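Local coordinates for protein sulfoquinovosidase (PDB 5AEG) that hydrolyses the sulfoquinovosyl headgroup from plant sulfolipids and from simple sulfoquinovosides such as sulfoquinovosyl glycerol, releasing sulfoquinovose for sulfoglycolysis, at residues A[286-291]-A[331-336]; A[303-308]-A[340-345]. One frame throughout, in Å; residues are numbered along the deposited sequence.

In the fold
Both contacts belong to the family 31 TIM barrel: contact 1 sets the loop after strand 282-286 against strand 329-334, and contact 2 sets the loop after strand 299-302 against the start of helix 343-351. Contact 1 is buried at the barrel wall, where strands 282-286 and 329-334 run together and indole N-H groups bind backbone carbonyls. Contact 2, its centre about 12 Å from that of contact 1, lies farther from the middle of the chain and is only partly buried; there an asparagine binds the start of the helix, flanked by a leucine and a peripheral lysine-aspartate pair. The segments alternate along the chain and the contacts touch, S291 OG probably hydrogen-bonding M303 O at 2.6 Å. Each contact also holds a substrate-binding residue, Q288 and W304.

Contact 1 of 2, residues A[286-291]-A[331-336]; sequences WAQDWS and LAYINP
W286 and L331 pair as a parallel beta bridge, and one residue further on A287 N donates to L331 O at 3.0 Å, after which residues 287-290 leave the strand in a type I turn. Two indoles then grip the backbone of 331-336. W286, with CG anti to its own N (chi1 168°), lays its ring edge against the neighbouring strand: NE1 donates to A332 O at 3.0 Å, the oxygen lying in the ring plane although the nitrogen stands above the carbonyl plane. Its CD1 also packs on L331 CB. Strands 282-286 and 329-334 are adjacent staves of the TIM barrel; Q288, just past the end of 282-286, binds substrate, and Y333 at the end of 329-334 hydrogen-bonds the nucleophile D405. W290 reaches back from the turn, NE1 giving a 2.9 Å bond to a lone pair of Y333 O, while the methyl of A332 sits squarely over its five-membered ring, CB 3.5 Å from the centroid, in a CH-pi contact. Q288 and Y333 extend side by side with amide and phenol planes 78° apart, Q288 OE1 lying 3.7 Å from Y333 CD2. Q288 is held through NE2 by Q262; Y333 OH also accepts from N335 ND2.

Contact 2 of 2, residues A[303-308]-A[340-345]; sequences MWNWKW and SDKDLC
N305 points its amide at the first turn of helix 343-351 and lies across the base of the K342 side chain, N305 OD1 coming within 3.3 Å of K342 CB. With CG anti to the backbone N (chi1 -165°), the amide extends to the helix, where OD1 takes the N-H of L344 on an in-plane lone pair at 3.1 Å. A water donates to the same OD1 at 2.7 Å and accepts from C345 N; one side-chain oxygen takes L344 N directly and reaches C345 N through the water. K342 is the N-cap residue, and N305 comes from a separate loop of the TIM-barrel domain, which also carries the substrate-binding W304. Replacing N305 by an alanine would remove the amide, and would probably leave L344 N without its acceptor and the water with C345 N alone of its two partners here. L344 crosses W306 at about a right angle, its CD1 3.9 Å from W306 CD1; L344 CD1 also covers W306 N, a buried amide with no partner in the model, whereas W306 NE1 hydrogen-bonds Y337 O. K307 likewise crosses D343, and its NZ forms a salt bridge with D343 OD2 at 3.4 Å, the hydrogen bond within it being weak. M303 meets K342 crosswise, SD 3.9 Å from CE of the lysine.

Contact 1 of 2, residues A[286-291]-A[331-336]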
loop_
_atom_site.group_PDB
_atom_site.type_symbol
_atom_site.label_atom_id
_atom_site.label_comp_id
_atom_site.label_asym_id
_atom_site.label_seq_id
_atom_site.Cartn_x
_atom_site.Cartn_y
_atom_site.Cartn_z
ATOM N N TRP A 286 4.272 17.124 -11.705
ATOM C CA TRP A 286 3.178 16.127 -11.701
ATOM C C TRP A 286 1.887 16.987 -11.706
ATOM O O TRP A 286 1.606 17.722 -10.764
ATOM C CB TRP A 286 3.224 15.287 -10.409
ATOM C CG TRP A 286 1.945 14.494 -10.282
ATOM C CD1 TRP A 286 1.427 13.655 -11.204
ATOM C CD2 TRP A 286 0.981 14.602 -9.242
ATOM N NE1 TRP A 286 0.206 13.166 -10.784
ATOM C CE2 TRP A 286 -0.088 13.734 -9.565
ATOM C CE3 TRP A 286 0.960 15.258 -8.035
ATOM C CZ2 TRP A 286 -1.235 13.631 -8.761
ATOM C CZ3 TRP A 286 -0.161 15.081 -7.194
ATOM C CH2 TRP A 286 -1.241 14.318 -7.591
ATOM N N ALA A 287 1.193 16.963 -12.834
ATOM C CA ALA A 287 0.017 17.801 -13.079
ATOM C C ALA A 287 -1.161 16.873 -13.354
ATOM O O ALA A 287 -1.383 16.400 -14.506
ATOM C CB ALA A 287 0.261 18.717 -14.306
ATOM N N GLN A 288 -1.917 16.578 -12.321
ATOM C CA GLN A 288 -3.025 15.631 -12.504
ATOM C C GLN A 288 -4.196 16.164 -13.404
ATOM O O GLN A 288 -5.000 15.329 -13.890
ATOM C CB GLN A 288 -3.544 15.129 -11.183
ATOM C CG GLN A 288 -4.165 16.182 -10.272
ATOM C CD GLN A 288 -4.824 15.573 -9.037
ATOM O OE1 GLN A 288 -4.881 14.341 -8.874
ATOM N NE2 GLN A 288 -5.456 16.452 -8.236
ATOM N N ASP A 289 -4.273 17.489 -13.569
ATOM C CA ASP A 289 -5.274 18.113 -14.487
ATOM C C ASP A 289 -4.843 18.238 -15.950
ATOM O O ASP A 289 -5.520 18.970 -16.682
ATOM C CB ASP A 289 -5.811 19.493 -13.917
ATOM C CG ASP A 289 -4.777 20.533 -13.816
ATOM O OD1 ASP A 289 -3.592 20.149 -13.688
ATOM O OD2 ASP A 289 -5.094 21.746 -13.914
ATOM N N TRP A 290 -3.848 17.436 -16.378
ATOM C CA TRP A 290 -3.386 17.329 -17.723
ATOM C C TRP A 290 -4.488 17.040 -18.760
ATOM O O TRP A 290 -4.354 17.420 -19.929
ATOM C CB TRP A 290 -2.287 16.309 -17.846
ATOM C CG TRP A 290 -2.793 14.909 -17.814
ATOM C CD1 TRP A 290 -3.422 14.304 -16.766
ATOM C CD2 TRP A 290 -2.816 13.974 -18.893
ATOM N NE1 TRP A 290 -3.802 13.044 -17.129
ATOM C CE2 TRP A 290 -3.472 12.825 -18.431
ATOM C CE3 TRP A 290 -2.367 14.005 -20.214
ATOM C CZ2 TRP A 290 -3.654 11.658 -19.242
ATOM C CZ3 TRP A 290 -2.521 12.842 -21.023
ATOM C CH2 TRP A 290 -3.183 11.697 -20.511
ATOM N N SER A 291 -5.544 16.419 -18.281
ATOM C CA SER A 291 -6.732 15.982 -19.020
ATOM C C SER A 291 -7.883 16.986 -18.922
ATOM O O SER A 291 -8.924 16.829 -19.551
ATOM C CB SER A 291 -7.108 14.563 -18.450
ATOM O OG SER A 291 -7.570 14.653 -17.089
ATOM N N LEU A 331 4.804 14.285 -15.282
ATOM C CA LEU A 331 3.989 13.157 -14.799
ATOM C C LEU A 331 2.511 13.488 -14.789
ATOM O O LEU A 331 2.094 14.604 -14.438
ATOM C CB LEU A 331 4.432 12.710 -13.396
ATOM C CG LEU A 331 5.813 12.125 -13.193
ATOM C CD1 LEU A 331 6.855 13.203 -13.029
ATOM C CD2 LEU A 331 5.862 11.219 -11.954
ATOM N N ALA A 332 1.691 12.518 -15.115
ATOM C CA ALA A 332 0.243 12.742 -15.297
ATOM C C ALA A 332 -0.596 11.874 -14.389
ATOM O O ALA A 332 -0.166 11.588 -13.305
ATOM C CB ALA A 332 -0.097 12.595 -16.787
ATOM N N TYR A 333 -1.818 11.518 -14.773
ATOM C CA TYR A 333 -2.770 10.856 -13.911
ATOM C C TYR A 333 -3.692 10.006 -14.786
ATOM O O TYR A 333 -4.152 10.480 -15.870
ATOM C CB TYR A 333 -3.608 11.897 -13.143
ATOM C CG TYR A 333 -4.712 11.355 -12.303
ATOM C CD1 TYR A 333 -5.948 10.946 -12.877
ATOM C CD2 TYR A 333 -4.611 11.274 -10.936
ATOM C CE1 TYR A 333 -6.948 10.407 -12.086
ATOM C CE2 TYR A 333 -5.631 10.746 -10.141
ATOM C CZ TYR A 333 -6.797 10.302 -10.732
ATOM O OH TYR A 333 -7.794 9.812 -9.994
ATOM N N ILE A 334 -4.043 8.830 -14.259
ATOM C CA ILE A 334 -5.022 7.944 -14.865
ATOM C C ILE A 334 -5.675 7.089 -13.768
ATOM O O ILE A 334 -5.058 6.825 -12.702
ATOM C CB ILE A 334 -4.406 7.092 -16.012
ATOM C CG1 ILE A 334 -5.538 6.291 -16.699
ATOM C CG2 ILE A 334 -3.331 6.113 -15.577
ATOM C CD1 ILE A 334 -5.096 5.748 -18.033
ATOM N N ASN A 335 -6.939 6.697 -13.992
ATOM C CA ASN A 335 -7.642 5.776 -13.152
ATOM C C ASN A 335 -8.475 4.807 -14.034
ATOM O O ASN A 335 -8.506 5.031 -15.259
ATOM C CB ASN A 335 -8.371 6.478 -12.051
ATOM C CG ASN A 335 -9.643 7.145 -12.449
ATOM O OD1 ASN A 335 -10.425 6.649 -13.218
ATOM N ND2 ASN A 335 -9.918 8.235 -11.809
ATOM N N PRO A 336 -9.085 3.784 -13.436
ATOM C CA PRO A 336 -9.660 2.745 -14.303
ATOM C C PRO A 336 -11.150 2.987 -14.556
ATOM O O PRO A 336 -11.874 2.030 -14.861
ATOM C CB PRO A 336 -9.355 1.491 -13.516
ATOM C CG PRO A 336 -9.619 1.941 -12.080
ATOM C CD PRO A 336 -9.175 3.380 -12.007
#

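Contact 2 of 2, residues A[303-308]-A[340-345]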
loop_
_atom_site.group_PDB
_atom_site.type_symbol
_atom_site.label_atom_id
_atom_site.label_comp_id
_atom_site.label_asym_id
_atom_site.label_seq_id
_atom_site.Cartn_x
_atom_site.Cartn_y
_atom_site.Cartn_z
ATOM N N MET A 303 -10.739 16.049 -15.002
ATOM C CA MET A 303 -11.623 15.525 -16.024
ATOM C C MET A 303 -11.199 14.095 -16.326
ATOM O O MET A 303 -10.051 13.816 -16.787
ATOM C CB MET A 303 -11.532 16.456 -17.279
ATOM C CG MET A 303 -12.278 16.020 -18.532
ATOM S SD MET A 303 -14.049 16.291 -18.343
ATOM C CE MET A 303 -14.178 18.062 -18.164
ATOM N N TRP A 304 -12.095 13.132 -16.103
ATOM C CA TRP A 304 -11.710 11.736 -16.260
ATOM C C TRP A 304 -11.764 11.179 -17.701
ATOM O O TRP A 304 -12.511 10.232 -18.028
ATOM C CB TRP A 304 -12.506 10.855 -15.286
ATOM C CG TRP A 304 -12.194 11.058 -13.830
ATOM C CD1 TRP A 304 -11.422 11.999 -13.279
ATOM C CD2 TRP A 304 -12.680 10.271 -12.756
ATOM N NE1 TRP A 304 -11.429 11.900 -11.900
ATOM C CE2 TRP A 304 -12.198 10.830 -11.572
ATOM C CE3 TRP A 304 -13.516 9.178 -12.680
ATOM C CZ2 TRP A 304 -12.484 10.291 -10.330
ATOM C CZ3 TRP A 304 -13.809 8.658 -11.397
ATOM C CH2 TRP A 304 -13.262 9.194 -10.290
ATOM N N ASN A 305 -11.013 11.801 -18.585
ATOM C CA ASN A 305 -10.820 11.304 -19.930
ATOM C C ASN A 305 -9.328 11.445 -20.255
ATOM O O ASN A 305 -8.842 12.548 -20.365
ATOM C CB ASN A 305 -11.694 12.104 -20.916
ATOM C CG ASN A 305 -11.803 11.398 -22.270
ATOM O OD1 ASN A 305 -12.457 10.379 -22.388
ATOM N ND2 ASN A 305 -11.047 11.850 -23.227
ATOM N N TRP A 306 -8.675 10.306 -20.482
ATOM C CA TRP A 306 -7.216 10.133 -20.386
ATOM C C TRP A 306 -6.523 10.435 -21.730
ATOM O O TRP A 306 -5.897 9.606 -22.400
ATOM C CB TRP A 306 -6.850 8.767 -19.760
ATOM C CG TRP A 306 -7.780 8.405 -18.682
ATOM C CD1 TRP A 306 -8.561 7.287 -18.613
ATOM C CD2 TRP A 306 -8.006 9.105 -17.487
ATOM N NE1 TRP A 306 -9.306 7.284 -17.488
ATOM C CE2 TRP A 306 -9.033 8.416 -16.797
ATOM C CE3 TRP A 306 -7.542 10.328 -16.977
ATOM C CZ2 TRP A 306 -9.489 8.816 -15.592
ATOM C CZ3 TRP A 306 -8.012 10.731 -15.762
ATOM C CH2 TRP A 306 -8.969 9.994 -15.089
ATOM N N LYS A 307 -6.591 11.734 -22.024
ATOM C CA LYS A 307 -5.955 12.288 -23.181
ATOM C C LYS A 307 -5.588 13.730 -22.868
ATOM O O LYS A 307 -6.342 14.436 -22.166
ATOM C CB LYS A 307 -6.979 12.200 -24.298
ATOM C CG LYS A 307 -6.529 12.511 -25.704
ATOM C CD LYS A 307 -7.470 11.770 -26.701
ATOM C CE LYS A 307 -9.010 11.781 -26.402
ATOM N NZ LYS A 307 -9.725 10.445 -26.476
ATOM N N TRP A 308 -4.472 14.186 -23.400
ATOM C CA TRP A 308 -3.956 15.560 -23.150
ATOM C C TRP A 308 -4.987 16.583 -23.580
ATOM O O TRP A 308 -5.525 16.475 -24.655
ATOM C CB TRP A 308 -2.618 15.774 -23.908
ATOM C CG TRP A 308 -2.238 17.155 -24.099
ATOM C CD1 TRP A 308 -2.347 18.165 -23.237
ATOM C CD2 TRP A 308 -1.732 17.712 -25.301
ATOM N NE1 TRP A 308 -1.908 19.320 -23.789
ATOM C CE2 TRP A 308 -1.517 19.083 -25.060
ATOM C CE3 TRP A 308 -1.411 17.174 -26.554
ATOM C CZ2 TRP A 308 -0.999 19.985 -26.050
ATOM C CZ3 TRP A 308 -0.849 18.070 -27.561
ATOM C CH2 TRP A 308 -0.666 19.464 -27.276
ATOM N N SER A 340 -18.488 9.465 -18.451
ATOM C CA SER A 340 -19.555 8.949 -19.354
ATOM C C SER A 340 -19.881 9.889 -20.512
ATOM O O SER A 340 -20.349 9.427 -21.559
ATOM C CB SER A 340 -20.809 8.637 -18.569
ATOM O OG SER A 340 -21.277 9.825 -18.031
ATOM N N ASP A 341 -19.615 11.185 -20.348
ATOM C CA ASP A 341 -19.874 12.162 -21.405
ATOM C C ASP A 341 -18.694 12.409 -22.341
ATOM O O ASP A 341 -18.754 13.343 -23.090
ATOM C CB ASP A 341 -20.334 13.469 -20.783
ATOM C CG ASP A 341 -19.259 14.120 -19.867
ATOM O OD1 ASP A 341 -18.333 13.459 -19.299
ATOM O OD2 ASP A 341 -19.386 15.315 -19.625
ATOM N N LYS A 342 -17.614 11.622 -22.293
ATOM C CA LYS A 342 -16.395 11.865 -23.098
ATOM C C LYS A 342 -16.087 10.688 -23.937
ATOM O O LYS A 342 -16.731 9.638 -23.801
ATOM C CB LYS A 342 -15.201 12.261 -22.167
ATOM C CG LYS A 342 -15.507 13.547 -21.410
ATOM C CD LYS A 342 -15.283 14.726 -22.377
ATOM C CE LYS A 342 -15.765 16.037 -21.803
ATOM N NZ LYS A 342 -15.697 17.028 -22.872
ATOM N N ASP A 343 -15.069 10.850 -24.765
ATOM C CA ASP A 343 -14.715 9.990 -25.892
ATOM C C ASP A 343 -14.422 8.585 -25.504
ATOM O O ASP A 343 -14.886 7.640 -26.161
ATOM C CB ASP A 343 -13.368 10.455 -26.486
ATOM C CG ASP A 343 -13.475 11.680 -27.302
ATOM O OD1 ASP A 343 -14.634 12.114 -27.573
ATOM O OD2 ASP A 343 -12.378 12.194 -27.668
ATOM N N LEU A 344 -13.536 8.413 -24.497
ATOM C CA LEU A 344 -13.124 7.036 -24.168
ATOM C C LEU A 344 -14.272 6.182 -23.731
ATOM O O LEU A 344 -14.271 5.007 -24.079
ATOM C CB LEU A 344 -12.023 6.935 -23.074
ATOM C CG LEU A 344 -10.716 7.593 -23.455
ATOM C CD1 LEU A 344 -9.710 7.487 -22.298
ATOM C CD2 LEU A 344 -10.088 6.928 -24.683
ATOM N N CYS A 345 -15.193 6.712 -22.946
ATOM C CA CYS A 345 -16.310 5.910 -22.427
ATOM C C CYS A 345 -17.254 5.536 -23.589
ATOM O O CYS A 345 -17.852 4.456 -23.578
ATOM C CB CYS A 345 -17.126 6.690 -21.391
ATOM S SG CYS A 345 -18.316 5.674 -20.435
HETATM O O HOH W 1 -14.429 8.976 -21.219
#